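Local coordinates for protein exocyst complex component EXO70 (Saccharomyces cerevisiae, PDB 2B1E) that tethers secretory vesicles to sites of exocytosis as a subunit of the exocyst complex and takes part in assembling that complex, at residues K195-V198 with D199-S203; P210-L213 with S214-S218; D377-A380 with V381-R385; F416-M419 with N420-L423; T557-N560 with Q561-R564. One frame throughout, in Å; residues are numbered along the deposited sequence.

Interaction 1: K195-V198 with D199-S203; sequences KSLV and DDLYS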
loop_
_atom_site.group_PDB
_atom_site.type_symbol
_atom_site.label_atom_id
_atom_site.label_comp_id
_atom_site.label_asym_id
_atom_site.label_seq_id
_atom_site.Cartn_x
_atom_site.Cartn_y
_atom_site.Cartn_z
ATOM N N LYS A 195 -6.663 4.739 28.444
ATOM C CA LYS A 195 -8.121 4.684 28.419
ATOM C C LYS A 195 -8.617 3.873 29.623
ATOM O O LYS A 195 -9.602 4.246 30.272
ATOM C CB LYS A 195 -8.603 4.033 27.122
ATOM C CG LYS A 195 -10.100 3.757 27.088
ATOM C CD LYS A 195 -10.927 5.029 27.184
ATOM C CE LYS A 195 -12.413 4.700 27.078
ATOM N NZ LYS A 195 -12.691 3.815 25.892
ATOM N N SER A 196 -7.939 2.766 29.921
ATOM C CA SER A 196 -8.336 1.935 31.057
ATOM C C SER A 196 -8.114 2.715 32.355
ATOM O O SER A 196 -8.933 2.656 33.270
ATOM C CB SER A 196 -7.525 0.628 31.098
ATOM O OG SER A 196 -7.708 -0.137 29.923
ATOM N N LEU A 197 -7.007 3.450 32.421
ATOM C CA LEU A 197 -6.678 4.240 33.609
ATOM C C LEU A 197 -7.744 5.283 33.905
ATOM O O LEU A 197 -8.272 5.336 35.015
ATOM C CB LEU A 197 -5.327 4.942 33.443
ATOM C CG LEU A 197 -4.853 5.706 34.691
ATOM C CD1 LEU A 197 -4.655 4.723 35.836
ATOM C CD2 LEU A 197 -3.555 6.440 34.407
ATOM N N VAL A 198 -8.059 6.119 32.919
ATOM C CA VAL A 198 -9.074 7.141 33.129
ATOM C C VAL A 198 -10.400 6.484 33.515
ATOM O O VAL A 198 -11.097 6.965 34.403
ATOM C CB VAL A 198 -9.278 8.018 31.866
ATOM C CG1 VAL A 198 -10.520 8.881 32.030
ATOM C CG2 VAL A 198 -8.058 8.912 31.653
ATOM N N ASP A 199 -10.752 5.391 32.847
ATOM C CA ASP A 199 -11.992 4.696 33.172
ATOM C C ASP A 199 -11.922 4.158 34.599
ATOM O O ASP A 199 -12.928 4.132 35.307
ATOM C CB ASP A 199 -12.244 3.536 32.206
ATOM C CG ASP A 199 -12.761 4.000 30.857
ATOM O OD1 ASP A 199 -13.068 5.206 30.723
ATOM O OD2 ASP A 199 -12.864 3.160 29.940
ATOM N N ASP A 200 -10.733 3.726 35.020
ATOM C CA ASP A 200 -10.574 3.191 36.371
ATOM C C ASP A 200 -10.591 4.288 37.435
ATOM O O ASP A 200 -11.101 4.089 38.536
ATOM C CB ASP A 200 -9.247 2.417 36.515
ATOM C CG ASP A 200 -9.338 0.971 36.031
ATOM O OD1 ASP A 200 -10.457 0.458 35.806
ATOM O OD2 ASP A 200 -8.268 0.336 35.894
ATOM N N LEU A 201 -10.045 5.445 37.098
ATOM C CA LEU A 201 -9.931 6.545 38.052
ATOM C C LEU A 201 -11.166 7.387 38.349
ATOM O O LEU A 201 -11.286 7.933 39.444
ATOM C CB LEU A 201 -8.796 7.474 37.617
ATOM C CG LEU A 201 -7.369 6.908 37.683
ATOM C CD1 LEU A 201 -6.380 7.954 37.200
ATOM C CD2 LEU A 201 -7.040 6.501 39.126
ATOM N N TYR A 202 -12.078 7.496 37.392
ATOM C CA TYR A 202 -13.272 8.323 37.587
ATOM C C TYR A 202 -14.549 7.510 37.578
ATOM O O TYR A 202 -14.527 6.310 37.312
ATOM C CB TYR A 202 -13.361 9.369 36.474
ATOM C CG TYR A 202 -12.268 10.402 36.516
ATOM C CD1 TYR A 202 -12.386 11.528 37.317
ATOM C CD2 TYR A 202 -11.113 10.251 35.755
ATOM C CE1 TYR A 202 -11.382 12.484 37.357
ATOM C CE2 TYR A 202 -10.105 11.202 35.789
ATOM C CZ TYR A 202 -10.246 12.314 36.592
ATOM O OH TYR A 202 -9.250 13.259 36.636
ATOM N N SER A 203 -15.660 8.179 37.870
ATOM C CA SER A 203 -16.959 7.528 37.845
ATOM C C SER A 203 -17.243 7.279 36.369
ATOM O O SER A 203 -16.658 7.928 35.502
ATOM C CB SER A 203 -18.032 8.429 38.470
ATOM O OG SER A 203 -17.792 8.589 39.861
#
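Leu197 and Leu201 meet because their first torsions differ: Leu197 holds CG anti to the backbone N (chi1 -175°), whereas Leu201 turns CG back over the preceding turn (chi1 -67°). The branch point of Leu197 thereby receives a methyl, with CG 3.7 Å from Leu201 CD1, and the two side chains cross at a slant. The same pairing of torsions recurs one residue on, where Val198 CG1 approaches the Tyr202 ring at CD2 across 4.0 Å. The carbonyl oxygen of Val198 lies at the edge of that ring, in its plane, and also accepts Tyr202 N at 3.2 Å. On the third flank Lys195, bent at chi2 and chi4, lays its CE 3.3 Å from Asp199 OD2. Its ammonium nitrogen stays beyond salt-bridge range, NZ to OD2 being 4.1 Å, while Asp199 OD1 makes its salt bridge with Lys209, a bond that ties this helix end to the start of helix 209-233. Leu120 and Leu123 of helix 117-132 cover the leucine pair, and Val212 packs on Val198 and Tyr202. Tyr202 is the first residue to leave helical geometry, making this the C-terminal turn of helix 180-201, its apolar side packed among neighbouring helices of an all-helical bundle and its polar side more exposed.

Interaction 2: P210-L213 with S214-S218; sequences PHVL and SQILS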
loop_
_atom_site.group_PDB
_atom_site.type_symbol
_atom_site.label_atom_id
_atom_site.label_comp_id
_atom_site.label_asym_id
_atom_site.label_seq_id
_atom_site.Cartn_x
_atom_site.Cartn_y
_atom_site.Cartn_z
ATOM N N PRO A 210 -13.150 12.290 28.758
ATOM C CA PRO A 210 -12.510 12.426 27.447
ATOM C C PRO A 210 -11.491 13.560 27.389
ATOM O O PRO A 210 -10.488 13.457 26.692
ATOM C CB PRO A 210 -13.695 12.625 26.493
ATOM C CG PRO A 210 -14.767 13.175 27.360
ATOM C CD PRO A 210 -14.614 12.408 28.646
ATOM N N HIS A 211 -11.738 14.629 28.139
ATOM C CA HIS A 211 -10.819 15.761 28.160
ATOM C C HIS A 211 -9.473 15.346 28.766
ATOM O O HIS A 211 -8.415 15.636 28.208
ATOM C CB HIS A 211 -11.437 16.914 28.956
ATOM C CG HIS A 211 -10.556 18.122 29.061
ATOM N ND1 HIS A 211 -10.049 18.773 27.958
ATOM C CD2 HIS A 211 -10.109 18.805 30.140
ATOM C CE1 HIS A 211 -9.326 19.807 28.351
ATOM N NE2 HIS A 211 -9.347 19.849 29.672
ATOM N N VAL A 212 -9.527 14.655 29.900
ATOM C CA VAL A 212 -8.328 14.188 30.585
ATOM C C VAL A 212 -7.518 13.296 29.654
ATOM O O VAL A 212 -6.328 13.523 29.447
ATOM C CB VAL A 212 -8.688 13.391 31.872
ATOM C CG1 VAL A 212 -7.446 12.773 32.480
ATOM C CG2 VAL A 212 -9.347 14.314 32.889
ATOM N N LEU A 213 -8.172 12.289 29.087
ATOM C CA LEU A 213 -7.506 11.366 28.175
ATOM C C LEU A 213 -6.903 12.116 26.986
ATOM O O LEU A 213 -5.805 11.797 26.540
ATOM C CB LEU A 213 -8.489 10.297 27.684
ATOM C CG LEU A 213 -7.901 9.220 26.767
ATOM C CD1 LEU A 213 -6.827 8.426 27.517
ATOM C CD2 LEU A 213 -9.009 8.292 26.287
ATOM N N SER A 214 -7.619 13.113 26.474
ATOM C CA SER A 214 -7.122 13.895 25.345
ATOM C C SER A 214 -5.813 14.603 25.701
ATOM O O SER A 214 -4.823 14.508 24.976
ATOM C CB SER A 214 -8.163 14.933 24.912
ATOM O OG SER A 214 -7.634 15.809 23.925
ATOM N N GLN A 215 -5.809 15.301 26.829
ATOM C CA GLN A 215 -4.627 16.023 27.279
ATOM C C GLN A 215 -3.397 15.141 27.468
ATOM O O GLN A 215 -2.265 15.600 27.316
ATOM C CB GLN A 215 -4.942 16.756 28.580
ATOM C CG GLN A 215 -5.827 17.970 28.373
ATOM C CD GLN A 215 -6.130 18.676 29.667
ATOM O OE1 GLN A 215 -7.034 18.282 30.408
ATOM N NE2 GLN A 215 -5.361 19.715 29.963
ATOM N N ILE A 216 -3.618 13.876 27.803
ATOM C CA ILE A 216 -2.517 12.943 28.008
ATOM C C ILE A 216 -2.041 12.336 26.689
ATOM O O ILE A 216 -0.844 12.166 26.473
ATOM C CB ILE A 216 -2.937 11.796 28.976
ATOM C CG1 ILE A 216 -3.125 12.356 30.390
ATOM C CG2 ILE A 216 -1.888 10.692 28.985
ATOM C CD1 ILE A 216 -3.734 11.372 31.362
ATOM N N LEU A 217 -2.977 12.022 25.803
ATOM C CA LEU A 217 -2.636 11.408 24.521
ATOM C C LEU A 217 -2.178 12.371 23.423
ATOM O O LEU A 217 -1.383 11.996 22.562
ATOM C CB LEU A 217 -3.826 10.592 24.005
ATOM C CG LEU A 217 -4.368 9.452 24.878
ATOM C CD1 LEU A 217 -5.528 8.779 24.155
ATOM C CD2 LEU A 217 -3.279 8.440 25.152
ATOM N N SER A 218 -2.663 13.607 23.447
ATOM C CA SER A 218 -2.292 14.567 22.408
ATOM C C SER A 218 -0.789 14.753 22.209
ATOM O O SER A 218 -0.309 14.765 21.073
ATOM C CB SER A 218 -2.966 15.916 22.666
ATOM O OG SER A 218 -4.367 15.798 22.470
#
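Leu213 and Leu217 form the tight part of this helical contact. Leu213 sets CG anti to the backbone N (chi1 -177°) and meets the folded-back Leu217, whose CD1 lies 3.6 Å from Leu213 CG. Val212 and Ile216 run side by side on the adjacent flank, more loosely, with CG1 of the valine 4.1 Å from CD1 of the isoleucine. Both pairs face protein: Glu194 of helix 180-201 touches Leu213 and Ile216, and Val144 of helix 136-155 touches Ile216. His211 and Gln215 form the more open side, the histidine exposed and the glutamine partly covered by helix 136-155. Their planes are stacked 27° apart, with the glutamine carbonyl over a face of the imidazole. Gln215 OE1 comes within 2.9 Å of His211 NE2, but the angle is too poor for a hydrogen bond; OE1 accepts instead from Gln140 NE2. Gln215 CG adds a CH-pi contact, 4.2 Å from the ring centroid. With an alanine here, the imidazole face would probably lose its cover and Gln140 NE2 its acceptor, and the histidine would be freer to turn. A carbonyl oxygen lying over an imidazole face, rather than at its N-H edge, implies a contact of stacking and dipole type, one that a protonated ring would probably strengthen.

Interaction 3: D377-A380 with V381-R385; sequences DTLA and VNLER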
loop_
_atom_site.group_PDB
_atom_site.type_symbol
_atom_site.label_atom_id
_atom_site.label_comp_id
_atom_site.label_asym_id
_atom_site.label_seq_id
_atom_site.Cartn_x
_atom_site.Cartn_y
_atom_site.Cartn_z
ATOM N N ASP A 377 0.542 -4.256 -20.533
ATOM C CA ASP A 377 0.090 -3.719 -21.816
ATOM C C ASP A 377 0.980 -2.540 -22.209
ATOM O O ASP A 377 1.386 -2.398 -23.370
ATOM C CB ASP A 377 -1.351 -3.203 -21.728
ATOM C CG ASP A 377 -2.391 -4.293 -21.919
ATOM O OD1 ASP A 377 -2.028 -5.434 -22.276
ATOM O OD2 ASP A 377 -3.588 -3.990 -21.716
ATOM N N THR A 378 1.263 -1.681 -21.234
ATOM C CA THR A 378 2.078 -0.497 -21.470
ATOM C C THR A 378 3.485 -0.878 -21.901
ATOM O O THR A 378 4.062 -0.245 -22.781
ATOM C CB THR A 378 2.132 0.392 -20.203
ATOM O OG1 THR A 378 0.793 0.720 -19.810
ATOM C CG2 THR A 378 2.911 1.681 -20.479
ATOM N N LEU A 379 4.038 -1.909 -21.278
ATOM C CA LEU A 379 5.375 -2.376 -21.631
ATOM C C LEU A 379 5.417 -2.877 -23.079
ATOM O O LEU A 379 6.283 -2.485 -23.869
ATOM C CB LEU A 379 5.803 -3.510 -20.694
ATOM C CG LEU A 379 7.106 -4.219 -21.072
ATOM C CD1 LEU A 379 8.298 -3.248 -20.966
ATOM C CD2 LEU A 379 7.299 -5.409 -20.157
ATOM N N ALA A 380 4.480 -3.754 -23.424
ATOM C CA ALA A 380 4.426 -4.316 -24.765
ATOM C C ALA A 380 4.249 -3.260 -25.854
ATOM O O ALA A 380 5.026 -3.221 -26.809
ATOM C CB ALA A 380 3.305 -5.364 -24.856
ATOM N N VAL A 381 3.238 -2.404 -25.715
ATOM C CA VAL A 381 2.974 -1.380 -26.724
ATOM C C VAL A 381 4.115 -0.365 -26.854
ATOM O O VAL A 381 4.474 0.029 -27.960
ATOM C CB VAL A 381 1.640 -0.629 -26.440
ATOM C CG1 VAL A 381 1.766 0.220 -25.192
ATOM C CG2 VAL A 381 1.259 0.233 -27.635
ATOM N N ASN A 382 4.689 0.062 -25.734
ATOM C CA ASN A 382 5.796 1.017 -25.790
ATOM C C ASN A 382 7.053 0.394 -26.395
ATOM O O ASN A 382 7.803 1.063 -27.107
ATOM C CB ASN A 382 6.063 1.586 -24.406
ATOM C CG ASN A 382 5.134 2.734 -24.089
ATOM O OD1 ASN A 382 5.415 3.879 -24.446
ATOM N ND2 ASN A 382 4.005 2.433 -23.451
ATOM N N LEU A 383 7.287 -0.885 -26.124
ATOM C CA LEU A 383 8.426 -1.542 -26.746
ATOM C C LEU A 383 8.124 -1.622 -28.244
ATOM O O LEU A 383 9.027 -1.508 -29.069
ATOM C CB LEU A 383 8.628 -2.953 -26.203
ATOM C CG LEU A 383 9.341 -3.086 -24.860
ATOM C CD1 LEU A 383 9.380 -4.544 -24.449
ATOM C CD2 LEU A 383 10.752 -2.505 -24.964
ATOM N N GLU A 384 6.854 -1.823 -28.594
ATOM C CA GLU A 384 6.471 -1.905 -30.005
ATOM C C GLU A 384 6.660 -0.555 -30.685
ATOM O O GLU A 384 7.202 -0.473 -31.795
ATOM C CB GLU A 384 5.003 -2.322 -30.185
ATOM C CG GLU A 384 4.757 -2.848 -31.599
ATOM C CD GLU A 384 3.311 -2.775 -32.065
ATOM O OE1 GLU A 384 2.381 -3.036 -31.265
ATOM O OE2 GLU A 384 3.116 -2.464 -33.256
ATOM N N ARG A 385 6.178 0.497 -30.030
ATOM C CA ARG A 385 6.304 1.848 -30.560
ATOM C C ARG A 385 7.772 2.168 -30.841
ATOM O O ARG A 385 8.117 2.663 -31.914
ATOM C CB ARG A 385 5.728 2.868 -29.569
ATOM C CG ARG A 385 5.958 4.318 -29.981
ATOM C CD ARG A 385 5.226 5.300 -29.079
ATOM N NE ARG A 385 3.776 5.259 -29.269
ATOM C CZ ARG A 385 2.937 4.499 -28.568
ATOM N NH1 ARG A 385 3.392 3.700 -27.609
ATOM N NH2 ARG A 385 1.636 4.534 -28.826
#
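Thr378 and Asn382 share one carbonyl oxygen, a compact example of a side chain reinforcing the backbone bond of its own helical turn. Thr378 O accepts Asn382 ND2 at 2.8 Å and the backbone N of Asn382 at 3.0 Å, and the two donors arrive from opposite faces of the carbonyl plane. The amide is well aimed, since the oxygen lies only 5° out of its plane. Asn382 folds CG back beside its own backbone N (chi1 -83°), which carries ND2 over the preceding turn and alongside the methyl of Thr378, CG2 to ND2 being 3.3 Å. A leucine in its place would probably leave Thr378 O with the backbone bond alone from this pair and put an apolar branch where the amide donor had been. Leu379 and Leu383 run side by side on another flank, their CD1 atoms 3.9 Å apart. Val381 sends CG1 into the crowded position between its backbone N and carbonyl carbon, and that methyl abuts Asp377 O at 3.2 Å. This turn belongs to helix 364-391, a buried element of the all-helical rod. Ile294 of helix 268-299 touches both Thr378 and Asn382, Thr313 of helix 311-323 touches both leucines, and the loop residues Glu351 and Val399 lie against Val381. Farther out, Asp377 is held by Thr353 N and a salt bridge to Arg444, and the Glu384 carboxylate is gripped by Tyr452, Tyr455, Gln388 and the backbone N of Ala400.

Interaction 4: F416-M419 with N420-L423; sequences FILM and NLTL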
loop_
_atom_site.group_PDB
_atom_site.type_symbol
_atom_site.label_atom_id
_atom_site.label_comp_id
_atom_site.label_asym_id
_atom_site.label_seq_id
_atom_site.Cartn_x
_atom_site.Cartn_y
_atom_site.Cartn_z
ATOM N N PHE A 416 10.169 -9.852 -31.436
ATOM C CA PHE A 416 10.763 -9.042 -30.374
ATOM C C PHE A 416 9.815 -8.906 -29.173
ATOM O O PHE A 416 10.211 -9.165 -28.032
ATOM C CB PHE A 416 11.148 -7.668 -30.953
ATOM C CG PHE A 416 11.629 -6.665 -29.936
ATOM C CD1 PHE A 416 12.681 -6.966 -29.062
ATOM C CD2 PHE A 416 11.053 -5.402 -29.881
ATOM C CE1 PHE A 416 13.148 -6.018 -28.151
ATOM C CE2 PHE A 416 11.511 -4.434 -28.974
ATOM C CZ PHE A 416 12.561 -4.741 -28.106
ATOM N N ILE A 417 8.559 -8.537 -29.414
ATOM C CA ILE A 417 7.617 -8.382 -28.306
ATOM C C ILE A 417 7.381 -9.718 -27.588
ATOM O O ILE A 417 7.337 -9.774 -26.353
ATOM C CB ILE A 417 6.253 -7.814 -28.785
ATOM C CG1 ILE A 417 6.462 -6.480 -29.516
ATOM C CG2 ILE A 417 5.326 -7.594 -27.581
ATOM C CD1 ILE A 417 7.229 -5.423 -28.689
ATOM N N LEU A 418 7.235 -10.795 -28.351
ATOM C CA LEU A 418 7.010 -12.097 -27.736
ATOM C C LEU A 418 8.205 -12.555 -26.902
ATOM O O LEU A 418 8.025 -13.179 -25.857
ATOM C CB LEU A 418 6.660 -13.139 -28.798
ATOM C CG LEU A 418 5.247 -12.992 -29.377
ATOM C CD1 LEU A 418 5.137 -13.822 -30.626
ATOM C CD2 LEU A 418 4.200 -13.410 -28.367
ATOM N N MET A 419 9.427 -12.239 -27.328
ATOM C CA MET A 419 10.575 -12.667 -26.535
ATOM C C MET A 419 10.534 -11.981 -25.177
ATOM O O MET A 419 10.920 -12.566 -24.159
ATOM C CB MET A 419 11.907 -12.360 -27.243
ATOM C CG MET A 419 12.266 -13.334 -28.378
ATOM S SD MET A 419 12.430 -15.088 -27.874
ATOM C CE MET A 419 13.984 -15.018 -26.996
ATOM N N ASN A 420 10.061 -10.741 -25.154
ATOM C CA ASN A 420 9.971 -10.019 -23.905
ATOM C C ASN A 420 8.789 -10.543 -23.086
ATOM O O ASN A 420 8.917 -10.775 -21.884
ATOM C CB ASN A 420 9.840 -8.510 -24.163
ATOM C CG ASN A 420 11.157 -7.879 -24.610
ATOM O OD1 ASN A 420 11.547 -7.961 -25.779
ATOM N ND2 ASN A 420 11.852 -7.260 -23.675
ATOM N N LEU A 421 7.644 -10.743 -23.730
ATOM C CA LEU A 421 6.483 -11.256 -23.014
ATOM C C LEU A 421 6.769 -12.637 -22.427
ATOM O O LEU A 421 6.108 -13.056 -21.482
ATOM C CB LEU A 421 5.264 -11.327 -23.932
ATOM C CG LEU A 421 4.598 -9.994 -24.292
ATOM C CD1 LEU A 421 3.509 -10.248 -25.341
ATOM C CD2 LEU A 421 4.006 -9.343 -23.040
ATOM N N THR A 422 7.745 -13.345 -22.992
ATOM C CA THR A 422 8.108 -14.667 -22.490
ATOM C C THR A 422 8.654 -14.528 -21.072
ATOM O O THR A 422 8.286 -15.298 -20.178
ATOM C CB THR A 422 9.161 -15.348 -23.389
ATOM O OG1 THR A 422 8.519 -15.851 -24.562
ATOM C CG2 THR A 422 9.837 -16.502 -22.652
ATOM N N LEU A 423 9.531 -13.546 -20.863
ATOM C CA LEU A 423 10.076 -13.317 -19.530
ATOM C C LEU A 423 8.937 -12.806 -18.650
ATOM O O LEU A 423 8.829 -13.187 -17.483
ATOM C CB LEU A 423 11.215 -12.292 -19.553
ATOM C CG LEU A 423 11.702 -11.898 -18.150
ATOM C CD1 LEU A 423 12.204 -13.135 -17.419
ATOM C CD2 LEU A 423 12.799 -10.860 -18.243
#
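Successive turns of helix 410-429 bring Ile417 against Leu421 and Phe416 against Asn420, an illustration of how i to i+4 spacing puts side chains of successive turns on one flank. Ile417 and Leu421 lie alongside each other and point the same way, with CG2 of the isoleucine 3.9 Å from CD1 of the leucine. With CG1 of Ile417 beside the backbone N (chi1 -56°), the methyl CG2 is anti to that nitrogen and is the branch that meets Leu421. Leu418 adds a looser touch, its CD2 lying 4.4 Å from Leu421 CD1. This flank is the part of the helix that enters the bundle core: Leu383 of helix 364-391 packs on Ile417, and Leu448 and Tyr452 of helix 440-473 cover Leu421 and Ile417 in turn. On the next flank the Asn420 amide stands nearly upright to the Phe416 ring, the planes 84° apart. Beneath it the backbone bond from Asn420 N to Phe416 O is long at 3.3 Å, whereas Leu421 N reaches Ile417 O at 2.8 Å. Pro304 and Thr310 lie against the phenylalanine. Toward the more exposed flank, Thr422 OG1 lies 3.0 Å from Leu418 O, beside the backbone bond that Thr422 N makes to the same oxygen.

Interaction 5: T557-N560 with Q561-R564; sequences TVLN and QLVR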
loop_
_atom_site.group_PDB
_atom_site.type_symbol
_atom_site.label_atom_id
_atom_site.label_comp_id
_atom_site.label_asym_id
_atom_site.label_seq_id
_atom_site.Cartn_x
_atom_site.Cartn_y
_atom_site.Cartn_z
ATOM N N THR A 557 7.327 -30.740 -46.050
ATOM C CA THR A 557 8.617 -31.049 -45.438
ATOM C C THR A 557 9.394 -29.789 -45.085
ATOM O O THR A 557 9.980 -29.694 -44.001
ATOM C CB THR A 557 9.461 -31.951 -46.374
ATOM O OG1 THR A 557 8.722 -33.145 -46.654
ATOM C CG2 THR A 557 10.788 -32.337 -45.721
ATOM N N VAL A 558 9.394 -28.816 -45.993
ATOM C CA VAL A 558 10.092 -27.560 -45.752
ATOM C C VAL A 558 9.514 -26.891 -44.518
ATOM O O VAL A 558 10.240 -26.501 -43.607
ATOM C CB VAL A 558 9.941 -26.603 -46.946
ATOM C CG1 VAL A 558 10.498 -25.238 -46.594
ATOM C CG2 VAL A 558 10.655 -27.179 -48.144
ATOM N N LEU A 559 8.193 -26.760 -44.489
ATOM C CA LEU A 559 7.539 -26.133 -43.358
ATOM C C LEU A 559 7.777 -26.861 -42.046
ATOM O O LEU A 559 7.989 -26.221 -41.024
ATOM C CB LEU A 559 6.036 -26.014 -43.603
ATOM C CG LEU A 559 5.605 -24.908 -44.566
ATOM C CD1 LEU A 559 4.081 -24.835 -44.566
ATOM C CD2 LEU A 559 6.206 -23.569 -44.129
ATOM N N ASN A 560 7.718 -28.190 -42.059
ATOM C CA ASN A 560 7.933 -28.945 -40.828
ATOM C C ASN A 560 9.338 -28.699 -40.286
ATOM O O ASN A 560 9.535 -28.592 -39.079
ATOM C CB ASN A 560 7.739 -30.453 -41.057
ATOM C CG ASN A 560 6.275 -30.853 -41.173
ATOM O OD1 ASN A 560 5.421 -30.389 -40.410
ATOM N ND2 ASN A 560 5.983 -31.744 -42.116
ATOM N N GLN A 561 10.316 -28.612 -41.177
ATOM C CA GLN A 561 11.693 -28.376 -40.751
ATOM C C GLN A 561 11.850 -26.961 -40.221
ATOM O O GLN A 561 12.611 -26.715 -39.291
ATOM C CB GLN A 561 12.663 -28.607 -41.910
ATOM C CG GLN A 561 12.866 -30.071 -42.270
ATOM C CD GLN A 561 13.804 -30.254 -43.453
ATOM O OE1 GLN A 561 13.454 -29.944 -44.595
ATOM N NE2 GLN A 561 15.009 -30.753 -43.182
ATOM N N LEU A 562 11.117 -26.031 -40.817
ATOM C CA LEU A 562 11.168 -24.643 -40.395
ATOM C C LEU A 562 10.578 -24.447 -39.004
ATOM O O LEU A 562 11.147 -23.735 -38.178
ATOM C CB LEU A 562 10.402 -23.771 -41.388
ATOM C CG LEU A 562 10.126 -22.337 -40.937
ATOM C CD1 LEU A 562 11.450 -21.589 -40.775
ATOM C CD2 LEU A 562 9.226 -21.651 -41.958
ATOM N N VAL A 563 9.439 -25.086 -38.754
ATOM C CA VAL A 563 8.733 -24.963 -37.477
ATOM C C VAL A 563 9.352 -25.697 -36.292
ATOM O O VAL A 563 9.300 -25.199 -35.165
ATOM C CB VAL A 563 7.264 -25.426 -37.610
ATOM C CG1 VAL A 563 6.543 -24.567 -38.633
ATOM C CG2 VAL A 563 7.210 -26.892 -38.007
ATOM N N ARG A 564 9.919 -26.875 -36.536
ATOM C CA ARG A 564 10.544 -27.656 -35.467
ATOM C C ARG A 564 11.183 -26.760 -34.406
ATOM O O ARG A 564 11.046 -27.080 -33.206
ATOM C CB ARG A 564 11.607 -28.599 -36.037
ATOM C CG ARG A 564 11.060 -29.776 -36.821
ATOM C CD ARG A 564 12.180 -30.738 -37.179
ATOM N NE ARG A 564 13.296 -30.045 -37.816
ATOM C CZ ARG A 564 14.398 -30.641 -38.261
ATOM N NH1 ARG A 564 14.541 -31.954 -38.141
ATOM N NH2 ARG A 564 15.357 -29.922 -38.835
ATOM O OXT ARG A 564 11.822 -25.754 -34.790
#
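Thr557 and Gln561 lie side by side on the outer flank of helix 552-563, the C-terminal helix of this all-helical rod, while Leu559 and Leu562 face inward. The outer pair points the same way: Gln561 turns CG beside its own backbone N (chi1 -73°) and then runs extended, which sets OE1 3.8 Å from the Thr557 methyl CG2. This is a soft contact of carbonyl against methyl, and the Thr557 hydroxyl is engaged instead with Asp553 O. The inward pair is only three residues apart and meets at a slant. Leu559 has CG beside its backbone N, Leu562 has CG anti to it, and their CD2 methyls come no nearer than 4.2 Å. Trp460 of helix 440-473 touches both leucines, and Phe497 of helix 483-504 packs on Leu559 and Val558, so neighbouring helices supply much of the cover. Val563 brings both methyls to the oxygen of Leu559, with CG1 and CG2 each 3.2 Å from Leu559 O, and its CG2 also touches Asn560 O. At the chain end the terminal carboxylate of Arg564 is met by Lys515. The arginine chain doubles back along the helix, bent at chi3, with Gln561 CG 4.2 Å off one guanidinium face, displaced toward its rim. Asn560 O takes the backbone N of Arg564 at 3.1 Å, and Arg564 CG sits just 3.0 Å from that same oxygen.

How the interactions relate
Each of the five contacts is local, joining successive turns of one helix; none closes a long loop, and along the chain they run in series without nesting or crossing. Interactions 1 and 2 come first, in the consecutive helices 180-201 and 209-233, whose facing sides pack together, Lys195 against Leu213. Interactions 3 and 4 repeat the pattern in helices 364-391 and 410-429, with Ile417 set against Ala380, Leu383 and Glu384. These two pairs lie on opposite sides of the chain's centre, interactions 2 and 3 having centres about 56 Å apart. Interaction 5 ends the chain, its centre about 23 Å from that of interaction 4 and 85 Å from that of interaction 1, so the contacts are spread along much of the elongated chain.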